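Local coordinates for protein endo-1,4-b-d-mannanase (Trichoderma reesei, PDB 1QNR) that hydrolyses internal beta-1,4-linked mannosidic bonds in mannan chains, as an endo-acting glycoside hydrolase of family 5, at residues Thr132-Thr136 / Val179-Trp183; Arg171-Thr177 / Tyr220-Asp225; Leu199-Glu205 / Leu235-His241; Asp213-Tyr218 / Trp253-Trp257. All blocks are in the same frame, centred on the assembly; numbering follows the deposited sequence.

Interaction 1: residues Thr132-Thr136 / Val179-Trp183; sequences TTWYT and VIVQW. With NAG (2-acetamido-2-deoxy-beta-D-glucopyranose), chain F.
Tyr135 drives the edge of its ring into the face of Trp183, and this is where the contact is tightest. Its CD1 lies 3.5 Å from CD2 of Trp183, over the five-membered ring, and the two planes stand at 78°, an edge-to-face pair. The Tyr135 ring is also gripped on both faces: CE3 of its own neighbour Trp134 sits over one, and CG1 of Ile180 comes over the other as a CH-pi contact, 4.2 Å from the ring centroid. Trp134 swings its indole across by placing CG anti to the backbone N (chi1 179°), and CZ3 then meets Trp183 CZ2 at 3.7 Å, an oblique pairing. Trp134, Tyr135 and Trp183 thus form an aromatic cluster that ties the short 3-10 turn at 134-135 to the first turns of helix 178-194, one of the outer helices of the TIM barrel. The polar ends of the cluster are taken up beyond it: Tyr135 OH bonds to the backbone O of Arg171, and Trp183 NE1 to Gln141. Toward the surface the packing thins. Val179, partly exposed, offers CG1 to Tyr135 CB at 3.8 Å. Further out, Thr132 and Thr133 make no contact with the helix and lie near an N-acetylglucosamine of a protein-linked glycan, with a van der Waals approach of the Thr133 methyl CG2 to the sugar O5, 3.7 Å.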
# COMPACT_ATOMS: atom_id res chain seq x y z
N THR A 132 18.10 -10.10 -3.00
CA THR A 132 18.79 -8.98 -2.34
C THR A 132 19.69 -8.17 -3.31
O THR A 132 19.79 -6.93 -3.12
CB THR A 132 19.54 -9.44 -1.07
OG1 THR A 132 20.49 -10.46 -1.48
CG2 THR A 132 18.56 -10.07 -0.03
N THR A 133 20.18 -8.80 -4.36
CA THR A 133 20.94 -8.00 -5.35
C THR A 133 19.99 -7.27 -6.30
O THR A 133 20.45 -6.37 -7.05
CB THR A 133 21.92 -8.84 -6.19
OG1 THR A 133 21.23 -9.74 -7.02
CG2 THR A 133 22.86 -9.62 -5.24
N TRP A 134 18.67 -7.53 -6.28
CA TRP A 134 17.70 -6.86 -7.15
C TRP A 134 17.82 -5.34 -7.11
O TRP A 134 17.77 -4.65 -8.17
CB TRP A 134 16.25 -7.26 -6.73
CG TRP A 134 15.18 -6.57 -7.60
CD1 TRP A 134 14.69 -7.00 -8.78
CD2 TRP A 134 14.39 -5.41 -7.25
NE1 TRP A 134 13.73 -6.10 -9.30
CE2 TRP A 134 13.50 -5.17 -8.33
CE3 TRP A 134 14.38 -4.55 -6.14
CZ2 TRP A 134 12.63 -4.06 -8.33
CZ3 TRP A 134 13.46 -3.48 -6.15
CH2 TRP A 134 12.58 -3.25 -7.21
N TYR A 135 18.03 -4.78 -5.91
CA TYR A 135 18.09 -3.33 -5.70
C TYR A 135 19.20 -2.66 -6.51
O TYR A 135 19.07 -1.43 -6.77
CB TYR A 135 18.27 -3.00 -4.20
CG TYR A 135 17.00 -3.41 -3.40
CD1 TYR A 135 15.86 -2.62 -3.34
CD2 TYR A 135 16.99 -4.65 -2.72
CE1 TYR A 135 14.71 -3.04 -2.67
CE2 TYR A 135 15.85 -5.08 -2.02
CZ TYR A 135 14.72 -4.25 -2.01
OH TYR A 135 13.55 -4.64 -1.36
N THR A 136 20.28 -3.40 -6.84
CA THR A 136 21.40 -2.77 -7.57
C THR A 136 21.65 -3.51 -8.87
O THR A 136 22.75 -3.35 -9.49
CB THR A 136 22.69 -2.84 -6.69
OG1 THR A 136 22.98 -4.16 -6.21
CG2 THR A 136 22.55 -1.91 -5.51
N VAL A 179 21.26 -0.34 1.85
CA VAL A 179 20.86 -0.68 0.46
C VAL A 179 19.44 -0.14 0.20
O VAL A 179 19.29 0.60 -0.83
CB VAL A 179 20.87 -2.18 0.26
CG1 VAL A 179 20.37 -2.67 -1.11
CG2 VAL A 179 22.29 -2.79 0.49
N ILE A 180 18.49 -0.39 1.06
CA ILE A 180 17.14 0.22 0.83
C ILE A 180 17.16 1.69 1.05
O ILE A 180 16.46 2.43 0.29
CB ILE A 180 16.05 -0.51 1.69
CG1 ILE A 180 15.76 -1.86 1.00
CG2 ILE A 180 14.79 0.41 1.81
CD1 ILE A 180 14.88 -2.85 1.78
N VAL A 181 18.01 2.31 1.92
CA VAL A 181 18.02 3.80 2.00
C VAL A 181 18.44 4.38 0.65
O VAL A 181 17.79 5.33 0.15
CB VAL A 181 18.95 4.28 3.13
CG1 VAL A 181 19.07 5.80 3.06
CG2 VAL A 181 18.41 3.90 4.53
N GLN A 182 19.52 3.89 0.04
CA GLN A 182 20.00 4.48 -1.22
C GLN A 182 19.06 4.20 -2.37
O GLN A 182 18.80 5.13 -3.18
CB GLN A 182 21.46 4.02 -1.61
CG GLN A 182 22.54 4.43 -0.57
CD GLN A 182 22.46 5.88 -0.16
OE1 GLN A 182 22.32 6.82 -1.02
NE2 GLN A 182 22.46 6.20 1.14
N TRP A 183 18.45 3.01 -2.45
CA TRP A 183 17.48 2.73 -3.54
C TRP A 183 16.22 3.60 -3.35
O TRP A 183 15.76 4.23 -4.34
CB TRP A 183 17.12 1.23 -3.40
CG TRP A 183 15.99 0.80 -4.33
CD1 TRP A 183 16.10 0.49 -5.68
CD2 TRP A 183 14.60 0.61 -3.98
NE1 TRP A 183 14.86 0.20 -6.20
CE2 TRP A 183 13.93 0.27 -5.16
CE3 TRP A 183 13.89 0.76 -2.77
CZ2 TRP A 183 12.57 -0.02 -5.14
CZ3 TRP A 183 12.50 0.48 -2.78
CH2 TRP A 183 11.84 0.11 -3.98
C1 NAG F . 22.67 -13.33 -3.06
C2 NAG F . 23.09 -14.29 -1.97
C3 NAG F . 24.12 -13.52 -1.16
C4 NAG F . 25.23 -13.14 -2.16
C5 NAG F . 24.67 -12.18 -3.27
C6 NAG F . 25.78 -11.78 -4.23
C7 NAG F . 21.56 -16.04 -1.09
C8 NAG F . 20.38 -16.30 -0.23
N2 NAG F . 21.86 -14.72 -1.28
O3 NAG F . 24.65 -14.44 -0.19
O4 NAG F . 26.32 -12.47 -1.53
O5 NAG F . 23.70 -12.95 -3.97
O6 NAG F . 26.35 -12.91 -4.82
O7 NAG F . 22.19 -16.90 -1.56

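Interaction 2: residues Arg171-Thr177 / Tyr220-Asp225; sequences RCNGCST and YGEGTD. With BMA (beta-D-mannopyranose), chain B.
Asn173 and Glu222 meet through a nearly straight bond, ND2 to OE1 at 3.0 Å and 174°; the oxygen lies in the plane of the amide, while the amide approaches from above the carboxylate plane. A bend at chi2 of Glu222 (-61°) folds the carboxylate back toward Asn173 and Arg171. OE1 also accepts a hydrogen bond from water 1, which in turn accepts from Arg171 NH1, so the direct salt bridge from NH1 to OE1, long at 3.7 Å, is reinforced through water. The other carboxylate oxygen, OE2, bonds to Tyr216 OH. Replacing Glu222 with an alanine would probably leave the amide of Asn173 and the hydroxyl of Tyr216 without these acceptors and strip Arg171 of a nearby negative charge. The backbones are stitched as well: Cys172 N donates to Glu222 O at 2.8 Å, and Gly174 N to Gly221 O at 2.9 Å. Both donors belong to a type II beta turn running from Cys172 to Cys175, its end residues joined by a disulfide, in the loop following barrel strand 161-165. Water 3 donates to both Ser176 O and Gly223 O, and water 4 joins Thr177 O to Asp225 N. Arg171 NH1 and NH2 both donate to O2 of a mannose unit, which lies at the guanidinium edge, and NH2 also reaches its O3; NH2 further pairs with Glu205.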
# COMPACT_ATOMS: atom_id res chain seq x y z
N ARG A 171 11.89 -5.60 1.45
CA ARG A 171 12.84 -6.11 2.44
C ARG A 171 14.16 -6.41 1.73
O ARG A 171 14.18 -6.63 0.50
CB ARG A 171 12.39 -7.41 3.13
CG ARG A 171 11.08 -7.28 3.96
CD ARG A 171 10.88 -8.68 4.60
NE ARG A 171 9.71 -8.68 5.48
CZ ARG A 171 9.41 -9.71 6.32
NH1 ARG A 171 10.19 -10.80 6.33
NH2 ARG A 171 8.31 -9.60 7.05
N CYS A 172 15.23 -6.50 2.51
CA CYS A 172 16.53 -6.94 1.94
C CYS A 172 17.10 -7.86 3.04
O CYS A 172 17.78 -7.32 3.96
CB CYS A 172 17.37 -5.72 1.52
SG CYS A 172 18.86 -6.12 0.46
N ASN A 173 16.68 -9.12 3.03
CA ASN A 173 17.01 -9.98 4.21
C ASN A 173 18.53 -10.09 4.45
O ASN A 173 19.24 -10.50 3.57
CB ASN A 173 16.40 -11.37 3.91
CG ASN A 173 16.68 -12.34 5.07
OD1 ASN A 173 17.64 -13.13 4.90
ND2 ASN A 173 15.94 -12.29 6.13
N GLY A 174 18.93 -9.79 5.70
CA GLY A 174 20.38 -9.82 6.05
C GLY A 174 21.22 -8.73 5.44
O GLY A 174 22.44 -8.71 5.73
N CYS A 175 20.67 -7.78 4.65
CA CYS A 175 21.48 -6.73 4.05
C CYS A 175 21.77 -5.61 5.01
O CYS A 175 21.08 -5.34 6.03
CB CYS A 175 20.69 -6.07 2.88
SG CYS A 175 20.08 -7.26 1.64
N SER A 176 22.85 -4.84 4.67
CA SER A 176 23.01 -3.56 5.36
C SER A 176 21.68 -2.75 5.11
O SER A 176 21.20 -2.75 3.95
CB SER A 176 24.13 -2.80 4.68
OG SER A 176 24.21 -1.42 5.01
N THR A 177 21.29 -1.98 6.11
CA THR A 177 20.07 -1.17 5.92
C THR A 177 20.26 -0.00 4.95
O THR A 177 19.28 0.59 4.40
CB THR A 177 19.56 -0.61 7.27
OG1 THR A 177 20.55 0.31 7.78
CG2 THR A 177 19.21 -1.69 8.30
N TYR A 220 17.00 -5.62 13.23
CA TYR A 220 17.49 -5.18 11.92
C TYR A 220 17.90 -6.33 11.04
O TYR A 220 18.95 -6.29 10.34
CB TYR A 220 18.64 -4.15 12.12
CG TYR A 220 18.16 -2.90 12.82
CD1 TYR A 220 17.49 -1.85 12.19
CD2 TYR A 220 18.26 -2.82 14.23
CE1 TYR A 220 17.07 -0.71 12.83
CE2 TYR A 220 17.79 -1.70 14.91
CZ TYR A 220 17.19 -0.65 14.21
OH TYR A 220 16.79 0.49 14.85
N GLY A 221 17.15 -7.42 10.97
CA GLY A 221 17.46 -8.54 10.13
C GLY A 221 16.84 -8.55 8.73
O GLY A 221 17.10 -9.46 7.95
N GLU A 222 15.96 -7.55 8.46
CA GLU A 222 15.23 -7.51 7.17
C GLU A 222 15.69 -6.35 6.31
O GLU A 222 15.00 -6.03 5.31
CB GLU A 222 13.70 -7.52 7.39
CG GLU A 222 13.21 -8.77 8.15
CD GLU A 222 13.50 -10.08 7.44
OE1 GLU A 222 13.80 -10.13 6.22
OE2 GLU A 222 13.47 -11.14 8.14
N GLY A 223 16.86 -5.74 6.64
CA GLY A 223 17.37 -4.69 5.75
C GLY A 223 16.73 -3.31 5.86
O GLY A 223 17.03 -2.47 4.99
N THR A 224 15.81 -3.11 6.85
CA THR A 224 15.18 -1.75 6.92
C THR A 224 15.39 -1.11 8.27
O THR A 224 15.50 -1.83 9.29
CB THR A 224 13.65 -1.84 6.61
OG1 THR A 224 12.99 -2.71 7.57
CG2 THR A 224 13.38 -2.44 5.21
N ASP A 225 15.60 0.22 8.26
CA ASP A 225 15.75 1.04 9.47
C ASP A 225 14.66 2.12 9.35
O ASP A 225 14.77 3.01 8.50
CB ASP A 225 17.18 1.62 9.49
CG ASP A 225 17.47 2.46 10.73
OD1 ASP A 225 16.59 3.21 11.18
OD2 ASP A 225 18.60 2.39 11.30
C1 BMA B . 8.98 -14.35 9.06
C2 BMA B . 8.13 -13.07 9.15
C3 BMA B . 6.88 -13.13 8.24
C4 BMA B . 7.30 -13.51 6.81
C5 BMA B . 8.16 -14.81 6.82
C6 BMA B . 8.51 -15.41 5.48
O1 BMA B . 10.18 -14.18 9.82
O2 BMA B . 8.94 -11.94 8.78
O3 BMA B . 6.34 -11.79 8.21
O4 BMA B . 6.21 -13.77 5.97
O5 BMA B . 9.35 -14.51 7.64
O6 BMA B . 9.57 -14.81 4.75
O HOH W 1 12.37 -11.72 4.43
O HOH W 2 19.33 -6.94 7.62
O HOH W 3 18.67 -2.71 2.79
O HOH W 4 16.36 0.98 5.47
O HOH W 5 20.65 0.77 10.48

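Interaction 3: residues Leu199-Glu205 / Leu235-His241; sequences LVTLGDE and LDFGTFH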
# COMPACT_ATOMS: atom_id res chain seq x y z
N LEU A 199 1.99 13.02 -3.39
CA LEU A 199 2.83 12.46 -2.34
C LEU A 199 3.47 11.12 -2.73
O LEU A 199 2.95 10.41 -3.62
CB LEU A 199 1.92 12.20 -1.11
CG LEU A 199 1.22 13.45 -0.54
CD1 LEU A 199 0.23 13.06 0.61
CD2 LEU A 199 2.23 14.52 -0.06
N VAL A 200 4.63 10.78 -2.14
CA VAL A 200 5.35 9.53 -2.37
C VAL A 200 5.70 8.92 -1.00
O VAL A 200 6.09 9.58 -0.04
CB VAL A 200 6.62 9.77 -3.18
CG1 VAL A 200 7.42 8.49 -3.52
CG2 VAL A 200 6.31 10.47 -4.53
N THR A 201 5.61 7.55 -0.92
CA THR A 201 5.91 6.84 0.32
C THR A 201 6.59 5.49 -0.02
O THR A 201 6.56 5.04 -1.19
CB THR A 201 4.64 6.63 1.19
OG1 THR A 201 5.01 6.17 2.52
CG2 THR A 201 3.71 5.63 0.53
N LEU A 202 7.24 4.83 0.95
CA LEU A 202 8.00 3.63 0.68
C LEU A 202 7.13 2.34 0.61
O LEU A 202 7.41 1.55 -0.33
CB LEU A 202 9.08 3.48 1.81
CG LEU A 202 10.02 2.25 1.72
CD1 LEU A 202 10.70 2.10 0.37
CD2 LEU A 202 11.09 2.32 2.84
N GLY A 203 6.15 2.15 1.51
CA GLY A 203 5.40 0.89 1.51
C GLY A 203 5.97 -0.20 2.42
O GLY A 203 5.51 -1.33 2.34
N ASP A 204 7.02 0.12 3.18
CA ASP A 204 7.57 -0.88 4.12
C ASP A 204 6.64 -1.15 5.28
O ASP A 204 5.69 -0.43 5.64
CB ASP A 204 8.96 -0.36 4.61
CG ASP A 204 8.78 0.91 5.41
OD1 ASP A 204 8.20 1.91 4.88
OD2 ASP A 204 9.20 0.97 6.61
N GLU A 205 6.98 -2.29 5.93
CA GLU A 205 6.25 -2.76 7.14
C GLU A 205 6.54 -2.01 8.42
O GLU A 205 5.89 -2.19 9.48
CB GLU A 205 6.55 -4.23 7.32
CG GLU A 205 6.09 -5.13 6.14
CD GLU A 205 6.82 -6.49 6.20
OE1 GLU A 205 7.95 -6.44 5.64
OE2 GLU A 205 6.39 -7.52 6.81
N LEU A 235 10.52 11.29 0.50
CA LEU A 235 9.36 10.49 1.01
C LEU A 235 8.59 11.45 1.90
O LEU A 235 9.10 12.07 2.85
CB LEU A 235 9.82 9.22 1.78
CG LEU A 235 10.60 8.22 0.94
CD1 LEU A 235 11.09 7.06 1.84
CD2 LEU A 235 9.80 7.61 -0.22
N ASP A 236 7.26 11.56 1.73
CA ASP A 236 6.45 12.56 2.40
C ASP A 236 5.83 12.12 3.71
O ASP A 236 5.47 12.91 4.56
CB ASP A 236 5.32 13.06 1.41
CG ASP A 236 5.90 13.71 0.20
OD1 ASP A 236 6.60 14.75 0.36
OD2 ASP A 236 5.75 13.20 -0.92
N PHE A 237 5.67 10.79 3.90
CA PHE A 237 5.08 10.24 5.14
C PHE A 237 5.57 8.80 5.34
O PHE A 237 6.02 8.20 4.35
CB PHE A 237 3.52 10.31 5.14
CG PHE A 237 2.87 9.53 4.02
CD1 PHE A 237 2.44 8.22 4.27
CD2 PHE A 237 2.56 10.13 2.80
CE1 PHE A 237 1.76 7.48 3.27
CE2 PHE A 237 1.86 9.42 1.80
CZ PHE A 237 1.45 8.10 2.03
N GLY A 238 5.44 8.27 6.57
CA GLY A 238 5.88 6.91 6.86
C GLY A 238 4.72 5.90 6.77
O GLY A 238 3.53 6.29 6.97
N THR A 239 5.03 4.63 6.47
CA THR A 239 4.04 3.54 6.51
C THR A 239 4.52 2.46 7.47
O THR A 239 5.74 2.17 7.59
CB THR A 239 3.88 2.85 5.10
OG1 THR A 239 5.17 2.51 4.54
CG2 THR A 239 3.16 3.83 4.13
N PHE A 240 3.56 1.78 8.13
CA PHE A 240 3.93 0.57 8.89
C PHE A 240 2.74 -0.41 8.90
O PHE A 240 1.59 0.02 8.68
CB PHE A 240 4.41 0.80 10.33
CG PHE A 240 3.38 1.45 11.23
CD1 PHE A 240 3.23 2.81 11.29
CD2 PHE A 240 2.57 0.65 12.03
CE1 PHE A 240 2.31 3.47 12.14
CE2 PHE A 240 1.60 1.27 12.91
CZ PHE A 240 1.50 2.69 12.94
N HIS A 241 3.03 -1.72 8.99
CA HIS A 241 2.02 -2.79 8.94
C HIS A 241 2.05 -3.60 10.28
O HIS A 241 2.93 -3.31 11.05
CB HIS A 241 2.32 -3.75 7.75
CG HIS A 241 2.32 -3.08 6.38
ND1 HIS A 241 2.62 -3.78 5.21
CD2 HIS A 241 2.12 -1.81 5.94
CE1 HIS A 241 2.51 -3.01 4.15
NE2 HIS A 241 2.25 -1.76 4.57
O HOH W 6 7.97 6.17 3.54
O HOH W 7 7.95 4.39 5.80
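The wall of the TIM barrel closes here between neighbouring strands 199-201 and 238-242, largely through side chains and waters, with backbone-to-backbone bonds only near the two ends. At one end Asp236 pairs twice with Val200: its N donates to Val200 O at 2.9 Å, nearly along the C=O axis, and its OD2 takes the N-H of Val200 on the anti lone pair, also at 2.9 Å. In the middle Thr201 bridges the gap. A chi1 of -169° carries OG1 opposite the amide nitrogen, and from there the hydroxyl donates to Phe237 O at 2.9 Å from above the carbonyl plane, while CB lies over the Phe237 ring, 3.8 Å from its centroid. Water 6 accepts from Leu202 N and donates to Phe237 O; water 7 does the same between Thr239 N and Asp204 OD1. Thr239 turns its hydroxyl to the opposite segment, donating to Asp204 O in the carbonyl plane at 3.2 Å and taking a weak bond from Gly203 N. At the far end His241 N returns to Glu205 O at 2.9 Å, and Asp204 O and Glu205 CA lie over one face of the imidazole. That ring is held at both nitrogens, ND1 by Glu169 and NE2 by Glu275, while Glu205 OE2 bonds to O6 of a mannose unit. Strand 161-165 continues the sheet beside 199-201 and strand 272-277 beside 238-242, while helix 178-194 packs outside on Val200 and Leu235.

Interaction 4: residues Asp213-Tyr218 / Trp253-Trp257; sequences DGAYPY and WGNGW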
# COMPACT_ATOMS: atom_id res chain seq x y z
N ASP A 213 10.62 -3.08 22.28
CA ASP A 213 10.94 -4.09 23.33
C ASP A 213 11.91 -5.17 22.86
O ASP A 213 12.04 -6.19 23.56
CB ASP A 213 9.68 -4.70 23.87
CG ASP A 213 8.92 -5.64 22.94
OD1 ASP A 213 9.26 -5.71 21.73
OD2 ASP A 213 7.97 -6.33 23.43
N GLY A 214 12.50 -4.96 21.67
CA GLY A 214 13.47 -6.00 21.27
C GLY A 214 12.86 -7.20 20.61
O GLY A 214 13.68 -8.09 20.19
N ALA A 215 11.54 -7.29 20.40
CA ALA A 215 11.01 -8.45 19.65
C ALA A 215 11.57 -8.42 18.21
O ALA A 215 11.95 -7.32 17.71
CB ALA A 215 9.46 -8.35 19.65
N TYR A 216 11.52 -9.55 17.48
CA TYR A 216 12.04 -9.61 16.12
C TYR A 216 11.64 -8.47 15.17
O TYR A 216 12.56 -7.94 14.55
CB TYR A 216 11.88 -10.97 15.40
CG TYR A 216 12.72 -11.00 14.07
CD1 TYR A 216 14.12 -11.14 14.04
CD2 TYR A 216 12.14 -10.93 12.84
CE1 TYR A 216 14.79 -11.20 12.84
CE2 TYR A 216 12.75 -10.92 11.61
CZ TYR A 216 14.12 -11.07 11.60
OH TYR A 216 14.95 -11.11 10.46
N PRO A 217 10.39 -8.02 15.11
CA PRO A 217 10.07 -6.92 14.18
C PRO A 217 10.86 -5.66 14.50
O PRO A 217 10.99 -4.81 13.57
CB PRO A 217 8.55 -6.73 14.41
CG PRO A 217 8.09 -8.13 14.84
CD PRO A 217 9.21 -8.59 15.78
N TYR A 218 11.25 -5.37 15.77
CA TYR A 218 12.07 -4.18 16.04
C TYR A 218 13.56 -4.37 15.65
O TYR A 218 14.22 -3.32 15.66
CB TYR A 218 11.96 -3.87 17.55
CG TYR A 218 10.60 -3.28 18.06
CD1 TYR A 218 10.29 -1.97 17.62
CD2 TYR A 218 9.76 -3.97 18.90
CE1 TYR A 218 9.09 -1.41 18.09
CE2 TYR A 218 8.57 -3.40 19.38
CZ TYR A 218 8.25 -2.11 18.91
OH TYR A 218 7.06 -1.51 19.41
N TRP A 253 0.56 -6.44 22.16
CA TRP A 253 1.87 -5.86 21.79
C TRP A 253 1.70 -4.86 20.63
O TRP A 253 2.51 -3.98 20.41
CB TRP A 253 2.82 -7.00 21.39
CG TRP A 253 4.15 -6.68 20.76
CD1 TRP A 253 5.34 -6.56 21.43
CD2 TRP A 253 4.47 -6.47 19.35
NE1 TRP A 253 6.35 -6.29 20.54
CE2 TRP A 253 5.85 -6.21 19.26
CE3 TRP A 253 3.66 -6.47 18.20
CZ2 TRP A 253 6.48 -5.95 18.04
CZ3 TRP A 253 4.29 -6.24 16.96
CH2 TRP A 253 5.68 -5.98 16.91
N GLY A 254 0.63 -4.97 19.84
CA GLY A 254 0.40 -4.06 18.71
C GLY A 254 0.19 -2.62 19.12
O GLY A 254 0.51 -1.73 18.32
N ASN A 255 -0.32 -2.37 20.34
CA ASN A 255 -0.51 -0.97 20.76
C ASN A 255 0.83 -0.26 20.86
O ASN A 255 0.97 0.89 20.40
CB ASN A 255 -1.28 -0.91 22.11
CG ASN A 255 -2.66 -1.51 21.88
OD1 ASN A 255 -3.54 -0.97 21.17
ND2 ASN A 255 -2.93 -2.74 22.39
N GLY A 256 1.85 -0.90 21.48
CA GLY A 256 3.18 -0.28 21.57
C GLY A 256 3.83 -0.10 20.19
O GLY A 256 4.58 0.84 19.94
N TRP A 257 3.61 -1.09 19.27
CA TRP A 257 4.10 -0.96 17.89
C TRP A 257 3.54 0.30 17.20
O TRP A 257 4.31 1.04 16.54
CB TRP A 257 3.70 -2.22 17.11
CG TRP A 257 4.19 -2.32 15.69
CD1 TRP A 257 3.43 -2.19 14.54
CD2 TRP A 257 5.51 -2.65 15.23
NE1 TRP A 257 4.20 -2.36 13.40
CE2 TRP A 257 5.49 -2.68 13.83
CE3 TRP A 257 6.73 -2.94 15.88
CZ2 TRP A 257 6.61 -3.02 13.05
CZ3 TRP A 257 7.86 -3.23 15.13
CH2 TRP A 257 7.79 -3.27 13.73
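Trp253 points its indole N-H at Asp213, NE1 to OD1 at 3.2 Å and 168°, with the oxygen in the ring plane but met on the syn side, tilted out of the carboxylate plane. Beside this bond the contact is aromatic and apolar. Tyr218 presents a ring face to the edge of Trp257, centroids 4.9 Å apart and planes at 63°, with Tyr218 CZ 3.5 Å from Trp257 CE3; its CE2 touches Trp253 CZ2 at 3.6 Å. Pro217 wedges in alongside, CB against Trp257 CH2 at 3.6 Å and CG against Trp253 CH2 at 3.8 Å. Tyr218 OH bonds to Thr260 OG1 and lies 3.4 Å from Trp257 CA. A phenylalanine at Tyr218 would probably keep the ring packing but lose the bond to Thr260, leaving the ring less firmly placed. In the next shell, OD1 of Asp213 also accepts from Ala215 N, closing an Asx turn, the two donors reaching it from opposite faces of the carboxylate plane. Both tryptophans hold CG anti to the backbone N (chi1 171° for Trp253), laying their rings together off helix 253-267, and Trp257 NE1 is tied to His241 O at the end of a barrel strand. Asp213 and Trp253 also touch an N-acetylglucosamine, so this side borders a glycan. Joined by one clear hydrogen bond, the loop is held to this outer helix mainly by ring packing.

Interaction 3 is the core of the set, about 8 Å from the chain centre, where segments of neighbouring barrel strands meet through side-chain and end backbone bonds and two bridging waters. The others lie about 19 to 21 Å out, yet interaction 1 is buried while 2 and 4 are only partly so. Interactions 1 and 4 each fasten a loop to a barrel helix with an aromatic cluster; interaction 2 sets a disulfide-closed turn against a second loop through backbone bonds, a carboxylate and waters. Helix 178-194 follows the 171-177 loop and carries half of interaction 1. Interaction 2 reaches interaction 3 through Arg171 and Glu205, and interaction 4 through Glu222 and Tyr216; Trp257 ties interaction 4 to interaction 3.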